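Local structure of mannan endo-1,4-beta-mannosidase (Cryptopygus antarcticus, 4OOU) at residues Gly41-Trp46 against Gly337-Gln342; Trp176-Glu181 against Ala236-Gly241. The protein hydrolyses internal beta-1,4-mannosidic linkages in the backbones of mannans, galactomannans and glucomannans, releasing short manno-oligosaccharides from the polysaccharide. All blocks are in the same frame, centred on the assembly; numbering follows the deposited sequence.

Contact 1 (Gly41-Trp46 against Gly337-Gln342); sequences GVNFAW and GALTWQ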
ATOM      1  N   GLY A  41      -7.863   8.944   4.916  1.00 33.91           N
ATOM      2  CA  GLY A  41      -8.773   8.004   4.334  1.00 32.56           C
ATOM      3  C   GLY A  41      -8.725   6.615   4.899  1.00 33.96           C
ATOM      4  O   GLY A  41      -8.359   6.414   6.055  1.00 40.07           O
ATOM      5  N   VAL A  42      -9.109   5.651   4.076  1.00 35.18           N
ATOM      6  CA  VAL A  42      -9.348   4.286   4.530  1.00 36.44           C
ATOM      7  C   VAL A  42      -8.796   3.223   3.591  1.00 37.78           C
ATOM      8  O   VAL A  42      -8.528   3.474   2.393  1.00 34.26           O
ATOM      9  CB  VAL A  42     -10.855   4.013   4.648  1.00 34.85           C
ATOM     10  CG1 VAL A  42     -11.543   5.185   5.314  1.00 38.24           C
ATOM     11  CG2 VAL A  42     -11.491   3.791   3.292  1.00 33.01           C
ATOM     12  N   ASN A  43      -8.679   2.030   4.152  1.00 36.96           N
ATOM     13  CA  ASN A  43      -8.564   0.824   3.371  1.00 38.21           C
ATOM     14  C   ASN A  43      -9.965   0.286   3.107  1.00 36.24           C
ATOM     15  O   ASN A  43     -10.764   0.227   4.038  1.00 33.71           O
ATOM     16  CB  ASN A  43      -7.852  -0.246   4.171  1.00 38.64           C
ATOM     17  CG  ASN A  43      -6.396  -0.009   4.271  1.00 39.09           C
ATOM     18  OD1 ASN A  43      -5.640  -0.536   3.462  1.00 40.15           O
ATOM     19  ND2 ASN A  43      -5.974   0.743   5.288  1.00 40.04           N
ATOM     20  N   PHE A  44     -10.251  -0.164   1.880  1.00 34.27           N
ATOM     21  CA  PHE A  44     -11.554  -0.770   1.631  1.00 35.41           C
ATOM     22  C   PHE A  44     -11.664  -2.078   2.396  1.00 34.78           C
ATOM     23  O   PHE A  44     -12.645  -2.258   3.161  1.00 35.09           O
ATOM     24  CB  PHE A  44     -11.916  -0.913   0.150  1.00 37.04           C
ATOM     25  CG  PHE A  44     -12.354   0.385  -0.520  1.00 41.22           C
ATOM     26  CD1 PHE A  44     -12.867   1.463   0.211  1.00 41.88           C
ATOM     27  CD2 PHE A  44     -12.278   0.517  -1.911  1.00 43.66           C
ATOM     28  CE1 PHE A  44     -13.266   2.645  -0.422  1.00 41.38           C
ATOM     29  CE2 PHE A  44     -12.692   1.688  -2.544  1.00 42.65           C
ATOM     30  CZ  PHE A  44     -13.182   2.752  -1.794  1.00 42.67           C
ATOM     31  N   ALA A  45     -10.714  -3.001   2.237  1.00 32.70           N
ATOM     32  CA  ALA A  45      -9.657  -3.047   1.212  1.00 32.31           C
ATOM     33  C   ALA A  45     -10.156  -3.882   0.039  1.00 31.67           C
ATOM     34  O   ALA A  45      -9.446  -4.060  -0.956  1.00 27.45           O
ATOM     35  CB  ALA A  45      -8.390  -3.688   1.785  1.00 31.18           C
ATOM     36  N   TRP A  46     -11.359  -4.441   0.191  1.00 31.24           N
ATOM     37  CA  TRP A  46     -12.026  -5.159  -0.882  1.00 31.65           C
ATOM     38  C   TRP A  46     -13.531  -5.154  -0.622  1.00 31.32           C
ATOM     39  O   TRP A  46     -14.001  -4.662   0.393  1.00 30.43           O
ATOM     40  CB  TRP A  46     -11.475  -6.577  -0.983  1.00 33.48           C
ATOM     41  CG  TRP A  46     -11.615  -7.334   0.282  1.00 35.66           C
ATOM     42  CD1 TRP A  46     -12.738  -7.968   0.729  1.00 37.41           C
ATOM     43  CD2 TRP A  46     -10.622  -7.513   1.289  1.00 37.91           C
ATOM     44  NE1 TRP A  46     -12.499  -8.548   1.945  1.00 39.10           N
ATOM     45  CE2 TRP A  46     -11.206  -8.289   2.317  1.00 38.55           C
ATOM     46  CE3 TRP A  46      -9.286  -7.106   1.427  1.00 39.40           C
ATOM     47  CZ2 TRP A  46     -10.503  -8.661   3.480  1.00 36.40           C
ATOM     48  CZ3 TRP A  46      -8.576  -7.501   2.583  1.00 38.60           C
ATOM     49  CH2 TRP A  46      -9.198  -8.275   3.587  1.00 37.56           C
ATOM     50  N   GLY A 337       0.495  10.345   5.920  1.00 32.79           N
ATOM     51  CA  GLY A 337      -0.921  10.025   5.828  1.00 30.37           C
ATOM     52  C   GLY A 337      -1.366   9.047   6.910  1.00 31.68           C
ATOM     53  O   GLY A 337      -0.530   8.558   7.681  1.00 28.79           O
ATOM     54  N   ALA A 338      -2.671   8.746   6.949  1.00 28.50           N
ATOM     55  CA  ALA A 338      -3.223   7.742   7.883  1.00 29.14           C
ATOM     56  C   ALA A 338      -4.512   7.130   7.364  1.00 29.70           C
ATOM     57  O   ALA A 338      -5.459   7.857   7.002  1.00 26.15           O
ATOM     58  CB  ALA A 338      -3.470   8.353   9.247  1.00 28.59           C
ATOM     59  N   LEU A 339      -4.554   5.792   7.374  1.00 32.56           N
ATOM     60  CA  LEU A 339      -5.593   5.016   6.678  1.00 33.55           C
ATOM     61  C   LEU A 339      -6.138   3.948   7.585  1.00 33.44           C
ATOM     62  O   LEU A 339      -5.381   3.109   8.069  1.00 34.68           O
ATOM     63  CB  LEU A 339      -4.985   4.331   5.437  1.00 36.56           C
ATOM     64  CG  LEU A 339      -5.081   4.938   4.035  1.00 36.04           C
ATOM     65  CD1 LEU A 339      -4.951   6.436   4.040  1.00 36.76           C
ATOM     66  CD2 LEU A 339      -4.012   4.342   3.156  1.00 35.61           C
ATOM     67  N   THR A 340      -7.445   3.957   7.793  1.00 34.70           N
ATOM     68  CA  THR A 340      -8.078   3.036   8.733  1.00 36.99           C
ATOM     69  C   THR A 340      -8.255   1.690   8.084  1.00 35.83           C
ATOM     70  O   THR A 340      -8.182   1.575   6.861  1.00 37.81           O
ATOM     71  CB  THR A 340      -9.460   3.555   9.225  1.00 39.28           C
ATOM     72  OG1 THR A 340     -10.274   3.956   8.098  1.00 40.71           O
ATOM     73  CG2 THR A 340      -9.280   4.749  10.162  1.00 36.85           C
ATOM     74  N   TRP A 341      -8.469   0.683   8.914  1.00 31.84           N
ATOM     75  CA  TRP A 341      -8.775  -0.646   8.452  1.00 33.09           C
ATOM     76  C   TRP A 341     -10.114  -1.102   9.091  1.00 33.38           C
ATOM     77  O   TRP A 341     -10.220  -1.044  10.297  1.00 30.51           O
ATOM     78  CB  TRP A 341      -7.650  -1.619   8.852  1.00 33.88           C
ATOM     79  CG  TRP A 341      -7.914  -2.990   8.319  1.00 33.06           C
ATOM     80  CD1 TRP A 341      -8.659  -3.951   8.908  1.00 34.16           C
ATOM     81  CD2 TRP A 341      -7.502  -3.523   7.049  1.00 34.13           C
ATOM     82  NE1 TRP A 341      -8.750  -5.053   8.092  1.00 35.94           N
ATOM     83  CE2 TRP A 341      -8.038  -4.817   6.949  1.00 35.80           C
ATOM     84  CE3 TRP A 341      -6.718  -3.036   6.001  1.00 33.92           C
ATOM     85  CZ2 TRP A 341      -7.808  -5.636   5.846  1.00 37.18           C
ATOM     86  CZ3 TRP A 341      -6.502  -3.840   4.903  1.00 36.89           C
ATOM     87  CH2 TRP A 341      -7.041  -5.132   4.834  1.00 37.40           C
ATOM     88  N   GLN A 342     -11.141  -1.503   8.324  1.00 33.82           N
ATOM     89  CA  GLN A 342     -11.254  -1.289   6.854  1.00 34.37           C
ATOM     90  C   GLN A 342     -12.731  -1.084   6.577  1.00 35.81           C
ATOM     91  O   GLN A 342     -13.582  -1.428   7.420  1.00 37.04           O
ATOM     92  CB  GLN A 342     -10.771  -2.499   6.071  1.00 34.05           C
ATOM     93  CG  GLN A 342     -11.709  -3.693   6.207  1.00 35.37           C
ATOM     94  CD  GLN A 342     -11.201  -4.987   5.599  1.00 37.73           C
ATOM     95  OE1 GLN A 342     -11.418  -6.074   6.155  1.00 38.46           O
ATOM     96  NE2 GLN A 342     -10.549  -4.892   4.444  1.00 40.53           N
TER
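The seam that closes the TIM barrel, where Gly41-Trp46, continuing the first barrel strand, meets Gly337-Gln342 at the last, is a parallel pairing in which Gly41 lies opposite Leu339 and Val42 opposite Thr340. Thr340 N donates to Gly41 O (3.1 Å), and Thr340 O returns the link by accepting two bonds from Asn43. The backbone N of Asn43 reaches it at 2.8 Å, tilted slightly from the carbonyl plane, whereas side-chain ND2, also 2.8 Å from Thr340 O, comes from above that plane. Asn43 CG stands anti to its own carbonyl carbon (chi1 -75°), which places the amide beside the backbone N and allows this double grip. Outside the pair, ND2 also hydrogen-bonds Gly311 O, and OD1 accepts from Arg81 NH1. Replacing Asn43 by alanine removes the amide, which would probably leave Thr340 O with one donor fewer and take a partner from Arg81 and Gly311. Beyond the strands, a cis peptide precedes Gln342, and Trp341, a substrate-binding residue, has its indole close to the probable nucleophile Glu312. Asn43 CG lies 3.5 Å from Trp341 CE3, with amide and ring planes 52° apart. Farther along, Ala45 CB and Trp46 CZ3 each pack 3.6 Å from Trp341 CH2.

Contact 2 (Trp176-Glu181 against Ala236-Gly241); sequences WEVLNE and ALVTVG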
ATOM      1  N   TRP A 176       1.218   2.532  -6.539  1.00 39.66           N
ATOM      2  CA  TRP A 176       1.111   1.072  -6.599  1.00 38.73           C
ATOM      3  C   TRP A 176       1.809   0.500  -5.388  1.00 38.06           C
ATOM      4  O   TRP A 176       2.889   0.948  -5.024  1.00 37.49           O
ATOM      5  CB  TRP A 176       1.795   0.528  -7.852  1.00 38.05           C
ATOM      6  CG  TRP A 176       1.350   1.184  -9.109  1.00 38.12           C
ATOM      7  CD1 TRP A 176       1.666   2.450  -9.544  1.00 38.65           C
ATOM      8  CD2 TRP A 176       0.492   0.629 -10.090  1.00 37.28           C
ATOM      9  NE1 TRP A 176       1.048   2.712 -10.737  1.00 38.29           N
ATOM     10  CE2 TRP A 176       0.316   1.613 -11.098  1.00 39.96           C
ATOM     11  CE3 TRP A 176      -0.167  -0.596 -10.214  1.00 40.38           C
ATOM     12  CZ2 TRP A 176      -0.453   1.384 -12.237  1.00 39.45           C
ATOM     13  CZ3 TRP A 176      -0.939  -0.816 -11.322  1.00 39.61           C
ATOM     14  CH2 TRP A 176      -1.067   0.169 -12.334  1.00 42.29           C
ATOM     15  N   GLU A 177       1.209  -0.507  -4.774  1.00 38.09           N
ATOM     16  CA  GLU A 177       1.867  -1.228  -3.692  1.00 36.85           C
ATOM     17  C   GLU A 177       2.127  -2.661  -4.107  1.00 37.84           C
ATOM     18  O   GLU A 177       1.220  -3.449  -4.414  1.00 38.65           O
ATOM     19  CB  GLU A 177       1.034  -1.185  -2.435  1.00 34.79           C
ATOM     20  CG  GLU A 177       1.661  -1.914  -1.287  1.00 37.14           C
ATOM     21  CD  GLU A 177       0.936  -1.693   0.028  1.00 37.86           C
ATOM     22  OE1 GLU A 177       0.158  -0.708   0.151  1.00 29.16           O
ATOM     23  OE2 GLU A 177       1.166  -2.545   0.928  1.00 36.17           O
ATOM     24  N   VAL A 178       3.390  -3.014  -4.089  1.00 36.49           N
ATOM     25  CA  VAL A 178       3.786  -4.296  -4.629  1.00 35.28           C
ATOM     26  C   VAL A 178       3.233  -5.410  -3.813  1.00 30.60           C
ATOM     27  O   VAL A 178       2.650  -6.348  -4.341  1.00 29.16           O
ATOM     28  CB  VAL A 178       5.312  -4.472  -4.651  1.00 34.78           C
ATOM     29  CG1 VAL A 178       5.658  -5.764  -5.363  1.00 37.78           C
ATOM     30  CG2 VAL A 178       5.961  -3.300  -5.343  1.00 34.12           C
ATOM     31  N   LEU A 179       3.448  -5.328  -2.511  1.00 31.70           N
ATOM     32  CA  LEU A 179       3.166  -6.469  -1.654  1.00 31.92           C
ATOM     33  C   LEU A 179       2.776  -5.952  -0.280  1.00 33.92           C
ATOM     34  O   LEU A 179       3.374  -5.005   0.222  1.00 35.34           O
ATOM     35  CB  LEU A 179       4.393  -7.352  -1.597  1.00 30.39           C
ATOM     36  CG  LEU A 179       4.284  -8.660  -0.814  1.00 32.00           C
ATOM     37  CD1 LEU A 179       3.278  -9.627  -1.443  1.00 31.03           C
ATOM     38  CD2 LEU A 179       5.658  -9.304  -0.710  1.00 29.57           C
ATOM     39  N   ASN A 180       1.730  -6.537   0.296  1.00 33.14           N
ATOM     40  CA  ASN A 180       1.202  -6.095   1.585  1.00 30.66           C
ATOM     41  C   ASN A 180       1.731  -7.041   2.674  1.00 31.93           C
ATOM     42  O   ASN A 180       1.659  -8.275   2.516  1.00 33.05           O
ATOM     43  CB  ASN A 180      -0.329  -6.137   1.571  1.00 28.59           C
ATOM     44  CG  ASN A 180      -0.941  -6.032   2.984  1.00 27.79           C
ATOM     45  OD1 ASN A 180      -1.075  -4.929   3.526  1.00 28.41           O
ATOM     46  ND2 ASN A 180      -1.292  -7.172   3.586  1.00 25.33           N
ATOM     47  N   GLU A 181       2.242  -6.479   3.762  1.00 30.28           N
ATOM     48  CA  GLU A 181       2.770  -7.277   4.881  1.00 34.44           C
ATOM     49  C   GLU A 181       3.639  -8.477   4.423  1.00 34.40           C
ATOM     50  O   GLU A 181       3.312  -9.648   4.635  1.00 35.69           O
ATOM     51  CB  GLU A 181       1.631  -7.686   5.850  1.00 34.51           C
ATOM     52  CG  GLU A 181       0.825  -6.466   6.316  1.00 35.27           C
ATOM     53  CD  GLU A 181      -0.006  -6.672   7.585  1.00 38.35           C
ATOM     54  OE1 GLU A 181      -0.250  -7.842   8.023  1.00 41.44           O
ATOM     55  OE2 GLU A 181      -0.427  -5.620   8.150  1.00 37.25           O
ATOM     56  N   ALA A 236       5.458   7.174 -11.586  1.00 41.14           N
ATOM     57  CA  ALA A 236       4.670   6.325 -10.693  1.00 40.48           C
ATOM     58  C   ALA A 236       5.317   6.128  -9.291  1.00 38.47           C
ATOM     59  O   ALA A 236       6.556   6.058  -9.111  1.00 35.92           O
ATOM     60  CB  ALA A 236       4.373   4.974 -11.346  1.00 41.20           C
ATOM     61  N   LEU A 237       4.436   6.063  -8.308  1.00 36.13           N
ATOM     62  CA  LEU A 237       4.821   5.990  -6.923  1.00 36.25           C
ATOM     63  C   LEU A 237       4.661   4.550  -6.467  1.00 34.55           C
ATOM     64  O   LEU A 237       3.622   3.921  -6.679  1.00 39.74           O
ATOM     65  CB  LEU A 237       3.947   6.933  -6.089  1.00 35.55           C
ATOM     66  CG  LEU A 237       4.146   8.444  -6.260  1.00 33.68           C
ATOM     67  CD1 LEU A 237       3.340   9.118  -5.162  1.00 31.74           C
ATOM     68  CD2 LEU A 237       5.614   8.879  -6.196  1.00 32.39           C
ATOM     69  N   VAL A 238       5.682   4.011  -5.834  1.00 33.68           N
ATOM     70  CA  VAL A 238       5.598   2.634  -5.399  1.00 32.37           C
ATOM     71  C   VAL A 238       5.844   2.577  -3.927  1.00 34.86           C
ATOM     72  O   VAL A 238       6.670   3.358  -3.414  1.00 35.93           O
ATOM     73  CB  VAL A 238       6.572   1.743  -6.127  1.00 30.34           C
ATOM     74  CG1 VAL A 238       6.347   0.304  -5.703  1.00 31.18           C
ATOM     75  CG2 VAL A 238       6.354   1.870  -7.638  1.00 30.20           C
ATOM     76  N   THR A 239       5.110   1.671  -3.257  1.00 32.63           N
ATOM     77  CA  THR A 239       5.293   1.413  -1.846  1.00 30.44           C
ATOM     78  C   THR A 239       5.203  -0.077  -1.557  1.00 31.01           C
ATOM     79  O   THR A 239       4.973  -0.911  -2.430  1.00 28.39           O
ATOM     80  CB  THR A 239       4.236   2.177  -1.002  1.00 32.12           C
ATOM     81  OG1 THR A 239       4.589   2.217   0.392  1.00 30.00           O
ATOM     82  CG2 THR A 239       2.898   1.536  -1.116  1.00 32.48           C
ATOM     83  N   VAL A 240       5.440  -0.366  -0.292  1.00 31.34           N
ATOM     84  CA  VAL A 240       5.297  -1.643   0.305  1.00 33.30           C
ATOM     85  C   VAL A 240       4.804  -1.320   1.734  1.00 34.53           C
ATOM     86  O   VAL A 240       5.325  -0.396   2.371  1.00 35.95           O
ATOM     87  CB  VAL A 240       6.649  -2.361   0.365  1.00 32.72           C
ATOM     88  CG1 VAL A 240       6.576  -3.606   1.240  1.00 31.78           C
ATOM     89  CG2 VAL A 240       7.107  -2.719  -1.037  1.00 32.75           C
ATOM     90  N   GLY A 241       3.797  -2.046   2.209  1.00 31.95           N
ATOM     91  CA  GLY A 241       3.190  -1.769   3.515  1.00 33.37           C
ATOM     92  C   GLY A 241       3.578  -2.846   4.521  1.00 32.21           C
ATOM     93  O   GLY A 241       3.025  -3.949   4.504  1.00 26.12           O
TER
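Four backbone hydrogen bonds tie Trp176-Glu181 to Ala236-Gly241, two neighbouring parallel strands of the TIM barrel. Leu237 O accepts from Trp176 N at 2.8 Å and also lies in the plane of the Trp176 indole, at its edge, 3.8 Å from CD1 of that ring. Trp176 O accepts from Thr239 N, and Thr239 O from Val178 N. The pairing then slips by one residue: Glu177 faces Thr239 but Asn180 faces Gly241, which defines a beta bulge where segment 176-181 turns a corner at Val178. Past it, Glu181 N regains a partner in Gly241 O, 2.8 Å away. At the corner, Val178 CG2 meets Val238 CG1 at 3.6 Å. On the face that Glu177 shares with Thr239, the glutamate leaves its strand with CG anti to the backbone N (chi1 180°) and runs extended, laying CB 3.6 Å from Thr239 CG2. Its OE2 lies 3.4 Å from Gly241 CA, close against a residue with no side chain. In the next shell, helix 215-232 packs over the valine pair through Ile222, Ile225 and His230. Arg81 forms a salt bridge with Glu177 OE2 and a hydrogen bond with Asn180 OD1, so one guanidinium links the buried acid to a substrate-binding residue. Trp208 and Trp243 touch Glu181, by similarity the proton donor/acceptor, whose OE2 is hydrogen-bonded to His280 ND1.

In the fold
Both contacts are buried parallel pairings in one barrel sheet, their centres about 14 Å apart and their nearest atoms about 6 Å apart without touching. Contact 1 joins the first and last barrel strands and so closes the ring; contact 2, nested within that loop, joins segments separated by 54 residues, helix 215-232 among them. The chemistry differs: contact 1 ends in indole packing beyond its strands, whereas contact 2 pairs backbone nearly throughout, with aliphatic packing under a helix and the carboxylate of Glu177 on the face shared with Thr239. The active site unites them: Arg81 serves both contacts, while Glu312 touches Trp341 and Asn180.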